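Local coordinates for putative glycosidase ph117-related (Bacteroides thetaiotaomicron, PDB 5A7V), which binds mannose and probably cleaves or phosphorolyses beta-mannosidic linkages, as a member of glycoside hydrolase family 130, at residues S260-G264 and H265-Q269. Sequence-based numbering, arbitrary orientation.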
ATOM      1  N   SER A 260       1.869 -17.590   1.748  1.00  9.97           N
ATOM      2  CA  SER A 260       1.073 -17.594   0.548  1.00  9.42           C
ATOM      3  C   SER A 260      -0.425 -17.542   0.887  1.00  9.29           C
ATOM      4  O   SER A 260      -0.819 -17.744   2.046  1.00  9.10           O
ATOM      5  CB  SER A 260       1.346 -18.915  -0.192  1.00 11.61           C
ATOM      6  OG  SER A 260       2.705 -18.950  -0.652  1.00 13.23           O
ATOM      7  N   PRO A 261      -1.244 -17.287  -0.130  1.00  9.00           N
ATOM      8  CA  PRO A 261      -2.697 -17.463   0.068  1.00  9.46           C
ATOM      9  C   PRO A 261      -3.030 -18.862   0.566  1.00  9.37           C
ATOM     10  O   PRO A 261      -2.284 -19.814   0.337  1.00 10.96           O
ATOM     11  CB  PRO A 261      -3.293 -17.197  -1.311  1.00 10.64           C
ATOM     12  CG  PRO A 261      -2.253 -16.381  -2.026  1.00 10.84           C
ATOM     13  CD  PRO A 261      -0.933 -16.885  -1.515  1.00 10.14           C
ATOM     14  N   ARG A 262      -4.162 -18.958   1.247  1.00  8.62           N
ATOM     15  CA  ARG A 262      -4.587 -20.205   1.881  1.00  8.74           C
ATOM     16  C   ARG A 262      -6.063 -20.465   1.635  1.00  8.72           C
ATOM     17  O   ARG A 262      -6.874 -19.542   1.518  1.00  9.69           O
ATOM     18  CB  ARG A 262      -4.313 -20.187   3.376  1.00 10.03           C
ATOM     19  CG  ARG A 262      -4.965 -19.036   4.055  1.00  9.91           C
ATOM     20  CD  ARG A 262      -4.678 -18.886   5.534  1.00 10.57           C
ATOM     21  NE  ARG A 262      -5.116 -17.577   5.933  1.00  9.59           N
ATOM     22  CZ  ARG A 262      -5.329 -17.152   7.155  1.00  9.22           C
ATOM     23  NH1 ARG A 262      -5.092 -17.940   8.198  1.00  9.78           N
ATOM     24  NH2 ARG A 262      -5.826 -15.932   7.310  1.00 10.37           N
ATOM     25  N   ASP A 263      -6.438 -21.734   1.597  1.00  9.05           N
ATOM     26  CA  ASP A 263      -7.837 -22.107   1.395  1.00  9.09           C
ATOM     27  C   ASP A 263      -8.656 -21.723   2.638  1.00  9.33           C
ATOM     28  O   ASP A 263      -8.209 -21.847   3.796  1.00 10.26           O
ATOM     29  CB  ASP A 263      -7.967 -23.591   1.187  1.00  9.23           C
ATOM     30  CG  ASP A 263      -7.474 -24.101  -0.150  1.00  9.87           C
ATOM     31  OD1 ASP A 263      -7.065 -23.285  -1.025  1.00 11.94           O
ATOM     32  OD2 ASP A 263      -7.539 -25.373  -0.353  1.00 10.30           O
ATOM     33  N   GLY A 264      -9.914 -21.332   2.402  1.00  8.86           N
ATOM     34  CA  GLY A 264     -10.846 -21.151   3.494  1.00  9.12           C
ATOM     35  C   GLY A 264     -10.923 -19.817   4.181  1.00  9.29           C
ATOM     36  O   GLY A 264     -11.742 -19.609   5.048  1.00 10.99           O
ATOM     37  N   HIS A 265      -9.989 -18.926   3.808  1.00  9.09           N
ATOM     38  CA  HIS A 265      -9.873 -17.616   4.427  1.00  8.42           C
ATOM     39  C   HIS A 265      -9.990 -16.488   3.386  1.00  8.27           C
ATOM     40  O   HIS A 265      -9.921 -16.718   2.186  1.00  8.28           O
ATOM     41  CB  HIS A 265      -8.547 -17.485   5.228  1.00  8.83           C
ATOM     42  CG  HIS A 265      -8.456 -18.432   6.375  1.00 10.25           C
ATOM     43  ND1 HIS A 265      -8.744 -18.079   7.671  1.00 11.76           N
ATOM     44  CD2 HIS A 265      -8.139 -19.757   6.401  1.00 10.34           C
ATOM     45  CE1 HIS A 265      -8.595 -19.151   8.457  1.00 12.80           C
ATOM     46  NE2 HIS A 265      -8.241 -20.181   7.703  1.00 13.15           N
ATOM     47  N   PHE A 266     -10.130 -15.270   3.913  1.00  8.14           N
ATOM     48  CA  PHE A 266     -10.232 -14.073   3.073  1.00  8.50           C
ATOM     49  C   PHE A 266      -9.006 -13.855   2.161  1.00  8.05           C
ATOM     50  O   PHE A 266      -9.118 -13.218   1.108  1.00  8.84           O
ATOM     51  CB  PHE A 266     -10.486 -12.829   3.919  1.00  8.54           C
ATOM     52  CG  PHE A 266      -9.241 -12.383   4.683  1.00  8.60           C
ATOM     53  CD1 PHE A 266      -8.825 -13.027   5.857  1.00  8.38           C
ATOM     54  CD2 PHE A 266      -8.474 -11.296   4.225  1.00  9.03           C
ATOM     55  CE1 PHE A 266      -7.671 -12.656   6.529  1.00  9.24           C
ATOM     56  CE2 PHE A 266      -7.310 -10.912   4.886  1.00  9.92           C
ATOM     57  CZ  PHE A 266      -6.914 -11.588   6.018  1.00 10.14           C
ATOM     58  N   ASP A 267      -7.842 -14.344   2.613  1.00  7.54           N
ATOM     59  CA  ASP A 267      -6.583 -14.143   1.883  1.00  7.63           C
ATOM     60  C   ASP A 267      -6.230 -15.443   1.146  1.00  7.79           C
ATOM     61  O   ASP A 267      -5.276 -16.158   1.459  1.00  8.97           O
ATOM     62  CB  ASP A 267      -5.465 -13.666   2.775  1.00  8.00           C
ATOM     63  CG  ASP A 267      -5.140 -14.586   3.947  1.00  9.01           C
ATOM     64  OD1 ASP A 267      -6.012 -15.369   4.413  1.00  9.75           O
ATOM     65  OD2 ASP A 267      -3.985 -14.462   4.470  1.00  9.72           O
ATOM     66  N   SER A 268      -7.079 -15.746   0.147  1.00  8.07           N
ATOM     67  CA  SER A 268      -7.136 -17.043  -0.506  1.00  8.33           C
ATOM     68  C   SER A 268      -6.734 -17.041  -1.976  1.00  8.29           C
ATOM     69  O   SER A 268      -6.479 -18.108  -2.539  1.00  9.78           O
ATOM     70  CB  SER A 268      -8.519 -17.671  -0.294  1.00  8.60           C
ATOM     71  OG  SER A 268      -9.524 -16.702  -0.517  1.00  9.05           O
ATOM     72  N   GLN A 269      -6.759 -15.867  -2.627  1.00  8.94           N
ATOM     73  CA  GLN A 269      -6.255 -15.717  -3.988  1.00  9.34           C
ATOM     74  C   GLN A 269      -4.952 -14.919  -4.039  1.00  8.91           C
ATOM     75  O   GLN A 269      -4.074 -15.247  -4.857  1.00 11.28           O
ATOM     76  CB  GLN A 269      -7.321 -15.063  -4.887  1.00 10.46           C
ATOM     77  CG  GLN A 269      -6.975 -15.078  -6.369  1.00 14.65           C
ATOM     78  CD  GLN A 269      -8.205 -14.762  -7.237  1.00 19.46           C
ATOM     79  OE1 GLN A 269      -9.311 -15.146  -6.889  1.00 31.61           O
ATOM     80  NE2 GLN A 269      -8.015 -14.028  -8.281  1.00 29.07           N
TER
HETATM   81  O   HOH W   1      -5.822 -20.750  -1.643  1.00 18.33           O
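Arg262 and His265 are the ends of a type II beta turn, and the chain folds back beyond it until Arg262 N donates to Asp267 O at 3.0 Å. Gly264, with a positive phi, takes the third position of the turn, where such a phi suits a residue without a side chain. This tight loop, with its type II turn, lies between strands 246-247 and 270-280 of the five-bladed beta-propeller expected for family GH130.

The guanidinium of Arg262 lies flat over the His265 ring: the planes are 9° apart and the centres 3.7 Å. Arg262 CG sits between its backbone N and carbonyl carbon, and the extended chain beyond carries the charged group over one face of the His265 ring. At the guanidinium edge, Asp267 OD1 accepts from Arg262 NE at 2.8 Å and from Arg262 NH2 at 3.0 Å. That oxygen lies in the guanidinium plane, although the carboxylate itself stands nearly perpendicular to it (89°). A stacked face and a doubly held edge together fix the rotation of the group. Asp326 takes Arg262 NH1 and, through its carbonyl, His265 ND1; Tyr288 and Arg324 hold Asp267 OD2, so the buried carboxylate is probably kept ionised.

Pro261 CB packs against the Ser268 backbone, 3.5 Å from Ser268 C. Asp263, salt-bridged to Arg296, reaches Ser268 O through a water that donates to both. Just beyond the turn, Ser268 OG donates to His265 O at 2.7 Å, with a C=O...OG angle of 168°.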